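Local coordinates for putative type VI secretion protein (Escherichia coli, PDB 3U66) that is of unknown function but probably forms the cytoplasmic domain of an inner-membrane-attached component of type VI secretion, of a kind shared with type IVb systems, at residues A69-D72 against E73-N77; Q90-L93 against Q94-F97. One frame throughout, in Å; residues are numbered along the deposited sequence.

Contact 1. Residues A69-D72 against E73-N77; sequences ALLD and ESVLN
A first torsion of 34° turns Ser74 OG back along the helix, 2.8 Å from Leu70 O and 3.1 Å from Leu71 O, while that of Val75 (chi1 167°) sets CG2 anti to the carbonyl carbon, toward Leu71 CD1. The serine hydroxyl has a single proton and can give it to either carbonyl; which one takes it is not settled. Leu70 O also receives Ser74 N at 3.1 Å, one of the i to i+4 bonds that make this a continuous alpha-helical stretch. A small hydroxyl suits this buried place, since backbone oxygens one turn back can satisfy it. Next to it, Val75 N makes only weak bonds to Leu71 O and Asp72 O, but its CG2 meets Leu71 CD1 at 4.3 Å, joining two branched side chains on one apolar face. Leu76 N bonds to Asp72 O at 3.0 Å, and Asn77 N to Glu73 O follows as the helix ends. Both acids reach beyond their own helix, where each carboxylate can accept two backbone N-H groups: Asp72 those of Leu93 and Gln94, Glu73 those of Thr137 and Gly138. Helix 57-76 packs Leu70 and Leu71 against helix 7-24, Ala69 against helix 103-115, and Leu71, Val75 and Leu76 against Trp88 of helix 87-90.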
ATOM      1  N   ALA A  69      -2.274  -3.304   3.789  1.00 49.33           N
ATOM      2  CA  ALA A  69      -2.250  -3.976   2.489  1.00 49.67           C
ATOM      3  C   ALA A  69      -0.844  -3.976   1.879  1.00 56.17           C
ATOM      4  O   ALA A  69      -0.454  -4.973   1.264  1.00 57.23           O
ATOM      5  CB  ALA A  69      -3.228  -3.303   1.543  1.00 50.29           C
ATOM      6  N   LEU A  70      -0.083  -2.873   2.070  1.00 52.68           N
ATOM      7  CA  LEU A  70       1.288  -2.733   1.572  1.00 52.74           C
ATOM      8  C   LEU A  70       2.231  -3.687   2.326  1.00 58.05           C
ATOM      9  O   LEU A  70       2.923  -4.500   1.699  1.00 58.18           O
ATOM     10  CB  LEU A  70       1.758  -1.247   1.627  1.00 52.52           C
ATOM     11  CG  LEU A  70       3.249  -0.905   1.416  1.00 56.14           C
ATOM     12  CD1 LEU A  70       3.745  -1.295   0.024  1.00 55.91           C
ATOM     13  CD2 LEU A  70       3.508   0.558   1.688  1.00 57.21           C
ATOM     14  N   LEU A  71       2.220  -3.608   3.666  1.00 55.33           N
ATOM     15  CA  LEU A  71       3.030  -4.436   4.562  1.00 55.31           C
ATOM     16  C   LEU A  71       2.717  -5.937   4.449  1.00 60.66           C
ATOM     17  O   LEU A  71       3.654  -6.725   4.384  1.00 60.34           O
ATOM     18  CB  LEU A  71       2.881  -3.940   6.007  1.00 55.26           C
ATOM     19  CG  LEU A  71       3.774  -4.541   7.093  1.00 59.93           C
ATOM     20  CD1 LEU A  71       5.248  -4.605   6.676  1.00 60.21           C
ATOM     21  CD2 LEU A  71       3.637  -3.750   8.354  1.00 62.52           C
ATOM     22  N   ASP A  72       1.422  -6.325   4.387  1.00 58.82           N
ATOM     23  CA  ASP A  72       0.998  -7.725   4.220  1.00 59.34           C
ATOM     24  C   ASP A  72       1.533  -8.314   2.914  1.00 65.89           C
ATOM     25  O   ASP A  72       2.069  -9.421   2.931  1.00 65.69           O
ATOM     26  CB  ASP A  72      -0.537  -7.862   4.248  1.00 60.73           C
ATOM     27  CG  ASP A  72      -1.192  -7.756   5.611  1.00 65.62           C
ATOM     28  OD1 ASP A  72      -0.551  -8.126   6.612  1.00 65.77           O
ATOM     29  OD2 ASP A  72      -2.367  -7.359   5.667  1.00 68.87           O
ATOM     30  N   GLU A  73       1.399  -7.572   1.794  1.00 64.05           N
ATOM     31  CA  GLU A  73       1.864  -8.002   0.473  1.00 64.65           C
ATOM     32  C   GLU A  73       3.384  -8.186   0.392  1.00 70.87           C
ATOM     33  O   GLU A  73       3.824  -9.172  -0.193  1.00 70.81           O
ATOM     34  CB  GLU A  73       1.368  -7.057  -0.629  1.00 65.73           C
ATOM     35  CG  GLU A  73       1.425  -7.676  -2.015  1.00 71.45           C
ATOM     36  CD  GLU A  73       1.415  -6.666  -3.138  1.00 81.61           C
ATOM     37  OE1 GLU A  73       2.470  -6.044  -3.406  1.00 73.48           O
ATOM     38  OE2 GLU A  73       0.338  -6.488  -3.744  1.00 70.27           O
ATOM     39  N   SER A  74       4.175  -7.261   0.982  1.00 68.89           N
ATOM     40  CA  SER A  74       5.646  -7.342   0.971  1.00 69.49           C
ATOM     41  C   SER A  74       6.204  -8.498   1.817  1.00 76.17           C
ATOM     42  O   SER A  74       7.324  -8.953   1.566  1.00 76.95           O
ATOM     43  CB  SER A  74       6.287  -6.008   1.346  1.00 72.03           C
ATOM     44  OG  SER A  74       5.526  -5.289   2.302  1.00 80.85           O
ATOM     45  N   VAL A  75       5.407  -8.995   2.787  1.00 72.94           N
ATOM     46  CA  VAL A  75       5.762 -10.118   3.660  1.00 72.82           C
ATOM     47  C   VAL A  75       5.382 -11.454   2.998  1.00 78.10           C
ATOM     48  O   VAL A  75       6.161 -12.407   3.050  1.00 77.61           O
ATOM     49  CB  VAL A  75       5.147  -9.952   5.082  1.00 76.08           C
ATOM     50  CG1 VAL A  75       5.235 -11.234   5.899  1.00 75.72           C
ATOM     51  CG2 VAL A  75       5.818  -8.810   5.833  1.00 76.00           C
ATOM     52  N   LEU A  76       4.186 -11.522   2.391  1.00 76.41           N
ATOM     53  CA  LEU A  76       3.687 -12.745   1.760  1.00 77.42           C
ATOM     54  C   LEU A  76       4.391 -13.116   0.450  1.00 84.03           C
ATOM     55  O   LEU A  76       4.546 -14.307   0.168  1.00 84.43           O
ATOM     56  CB  LEU A  76       2.152 -12.748   1.629  1.00 77.41           C
ATOM     57  CG  LEU A  76       1.360 -12.589   2.943  1.00 82.06           C
ATOM     58  CD1 LEU A  76      -0.050 -12.115   2.677  1.00 82.27           C
ATOM     59  CD2 LEU A  76       1.364 -13.869   3.782  1.00 84.06           C
ATOM     60  N   ASN A  77       4.858 -12.109  -0.323  1.00 81.85           N
ATOM     61  CA  ASN A  77       5.592 -12.335  -1.579  1.00 82.41           C
ATOM     62  C   ASN A  77       7.117 -12.483  -1.348  1.00 87.40           C
ATOM     63  O   ASN A  77       7.918 -12.390  -2.289  1.00 86.72           O
ATOM     64  CB  ASN A  77       5.256 -11.262  -2.643  1.00 83.48           C
ATOM     65  CG  ASN A  77       5.845  -9.876  -2.434  1.00109.93           C
ATOM     66  OD1 ASN A  77       6.569  -9.586  -1.470  1.00107.11           O
ATOM     67  ND2 ASN A  77       5.512  -8.965  -3.340  1.00100.63           N
TER

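Contact 2. Residues Q90-L93 against Q94-F97; sequences QDPL and QAHF
The opening turn of helix 93-98 starts from Pro92 at the N-cap, and the contact joins this residue and Leu93 to the residues of the turn that follows. Pro92 O accepts two backbone N-H groups: His96 N at 2.9 Å, in the carbonyl plane, and Ala95 N at 3.2 Å, well above it. Proline fits here because its nitrogen has no hydrogen needing an acceptor, and its ring offers carbon to both neighbours: CD lies 3.7 Å from Ala95 CB, and CG 3.8 Å from Gln94 CG. Gln94 keeps its amide away from this apolar patch, OE1 receiving the N-H of Ala103. One residue on, Phe97 N reaches Leu93 O at 2.9 Å, nearly straight at 163°. Leu93 and Phe97 both carry CG anti to their carbonyl carbons (chi1 -63° and -72°), which lays the side chains alongside each other, CD2 of the leucine 3.7 Å from CE2 at the ring rim. His96 CD2 sits over one face of that phenyl, offset toward its rim. With alanine in place of Phe97, Leu93 CD2 and the histidine edge would probably lose their aromatic neighbour, and a gap is likely to open toward Val43 and Arg47 of helix 32-52. Directional backbone bonds hold the turn, while non-directional carbon contacts fill the side of it next to helix 32-52.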
ATOM      1  N   GLN A  90      -1.732 -17.162   8.021  1.00 83.86           N
ATOM      2  CA  GLN A  90      -2.898 -17.549   8.815  1.00 83.39           C
ATOM      3  C   GLN A  90      -3.807 -16.328   9.016  1.00 84.93           C
ATOM      4  O   GLN A  90      -4.947 -16.352   8.553  1.00 85.29           O
ATOM      5  CB  GLN A  90      -2.475 -18.154  10.170  1.00 85.12           C
ATOM      6  N   ASP A  91      -3.306 -15.263   9.685  1.00 78.72           N
ATOM      7  CA  ASP A  91      -4.064 -14.031   9.952  1.00 77.10           C
ATOM      8  C   ASP A  91      -3.238 -12.768   9.646  1.00 76.74           C
ATOM      9  O   ASP A  91      -2.423 -12.366  10.481  1.00 75.78           O
ATOM     10  CB  ASP A  91      -4.594 -13.997  11.402  1.00 78.98           C
ATOM     11  CG  ASP A  91      -5.532 -15.131  11.768  1.00 90.95           C
ATOM     12  OD1 ASP A  91      -6.449 -15.432  10.964  1.00 91.85           O
ATOM     13  OD2 ASP A  91      -5.385 -15.683  12.882  1.00 96.15           O
ATOM     14  N   PRO A  92      -3.405 -12.143   8.449  1.00 70.36           N
ATOM     15  CA  PRO A  92      -2.626 -10.926   8.139  1.00 68.86           C
ATOM     16  C   PRO A  92      -3.197  -9.670   8.806  1.00 69.69           C
ATOM     17  O   PRO A  92      -4.230  -9.752   9.477  1.00 69.28           O
ATOM     18  CB  PRO A  92      -2.673 -10.855   6.614  1.00 70.68           C
ATOM     19  CG  PRO A  92      -3.929 -11.550   6.238  1.00 75.80           C
ATOM     20  CD  PRO A  92      -4.321 -12.491   7.343  1.00 71.58           C
ATOM     21  N   LEU A  93      -2.516  -8.515   8.640  1.00 63.79           N
ATOM     22  CA  LEU A  93      -2.902  -7.233   9.243  1.00 62.31           C
ATOM     23  C   LEU A  93      -4.232  -6.710   8.739  1.00 65.07           C
ATOM     24  O   LEU A  93      -4.946  -6.050   9.487  1.00 65.03           O
ATOM     25  CB  LEU A  93      -1.810  -6.173   9.063  1.00 62.07           C
ATOM     26  CG  LEU A  93      -0.453  -6.441   9.732  1.00 66.23           C
ATOM     27  CD1 LEU A  93       0.600  -5.505   9.179  1.00 65.90           C
ATOM     28  CD2 LEU A  93      -0.532  -6.298  11.256  1.00 67.26           C
ATOM     29  N   GLN A  94      -4.567  -7.007   7.476  1.00 60.62           N
ATOM     30  CA  GLN A  94      -5.829  -6.611   6.843  1.00 60.04           C
ATOM     31  C   GLN A  94      -7.012  -7.357   7.476  1.00 63.39           C
ATOM     32  O   GLN A  94      -8.132  -6.849   7.475  1.00 62.57           O
ATOM     33  CB  GLN A  94      -5.777  -6.838   5.319  1.00 61.01           C
ATOM     34  CG  GLN A  94      -5.419  -8.266   4.900  1.00 72.58           C
ATOM     35  CD  GLN A  94      -5.015  -8.353   3.457  1.00 86.53           C
ATOM     36  OE1 GLN A  94      -5.818  -8.687   2.586  1.00 79.32           O
ATOM     37  NE2 GLN A  94      -3.758  -8.061   3.175  1.00 78.44           N
ATOM     38  N   ALA A  95      -6.753  -8.569   7.998  1.00 59.93           N
ATOM     39  CA  ALA A  95      -7.757  -9.407   8.652  1.00 59.08           C
ATOM     40  C   ALA A  95      -7.841  -9.047  10.122  1.00 60.89           C
ATOM     41  O   ALA A  95      -8.944  -8.996  10.666  1.00 60.74           O
ATOM     42  CB  ALA A  95      -7.410 -10.878   8.478  1.00 59.56           C
ATOM     43  N   HIS A  96      -6.681  -8.765  10.752  1.00 55.88           N
ATOM     44  CA  HIS A  96      -6.559  -8.411  12.163  1.00 55.33           C
ATOM     45  C   HIS A  96      -7.160  -7.045  12.479  1.00 58.42           C
ATOM     46  O   HIS A  96      -7.927  -6.921  13.431  1.00 57.41           O
ATOM     47  CB  HIS A  96      -5.093  -8.508  12.625  1.00 56.53           C
ATOM     48  CG  HIS A  96      -4.874  -8.112  14.058  1.00 60.45           C
ATOM     49  ND1 HIS A  96      -5.364  -8.874  15.111  1.00 62.20           N
ATOM     50  CD2 HIS A  96      -4.224  -7.038  14.565  1.00 62.20           C
ATOM     51  CE1 HIS A  96      -5.014  -8.227  16.211  1.00 61.47           C
ATOM     52  NE2 HIS A  96      -4.323  -7.120  15.932  1.00 61.84           N
ATOM     53  N   PHE A  97      -6.831  -6.031  11.670  1.00 55.53           N
ATOM     54  CA  PHE A  97      -7.292  -4.656  11.853  1.00 54.30           C
ATOM     55  C   PHE A  97      -8.545  -4.263  11.064  1.00 57.61           C
ATOM     56  O   PHE A  97      -9.250  -3.345  11.501  1.00 56.80           O
ATOM     57  CB  PHE A  97      -6.153  -3.673  11.555  1.00 55.45           C
ATOM     58  CG  PHE A  97      -5.060  -3.626  12.592  1.00 57.02           C
ATOM     59  CD1 PHE A  97      -5.238  -2.929  13.783  1.00 59.88           C
ATOM     60  CD2 PHE A  97      -3.832  -4.228  12.357  1.00 59.33           C
ATOM     61  CE1 PHE A  97      -4.217  -2.861  14.731  1.00 60.67           C
ATOM     62  CE2 PHE A  97      -2.808  -4.158  13.307  1.00 62.16           C
ATOM     63  CZ  PHE A  97      -3.007  -3.471  14.486  1.00 60.01           C
TER

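In the fold
Contact 1 precedes contact 2 along the chain, and their centres are 11 Å apart. Asp72 joins them directly: OD1 lies 2.9 Å from Leu93 N and OD2 2.9 Å from Gln94 N, both probable hydrogen bonds, so one carboxylate from helix 57-76 takes two N-H groups at the start of helix 93-98. Its negative charge is likely to suit that end, where the helix dipole is positive. Apolar packing backs this up, with Leu71 CD2 3.6 Å from Leu93 CD1. Residues 69-77 lie deeper, about 8 Å from the chain centre to their own, against about 15 Å for residues 90-97. These links between the contacts hold the short helix 93-98 against helix 57-76.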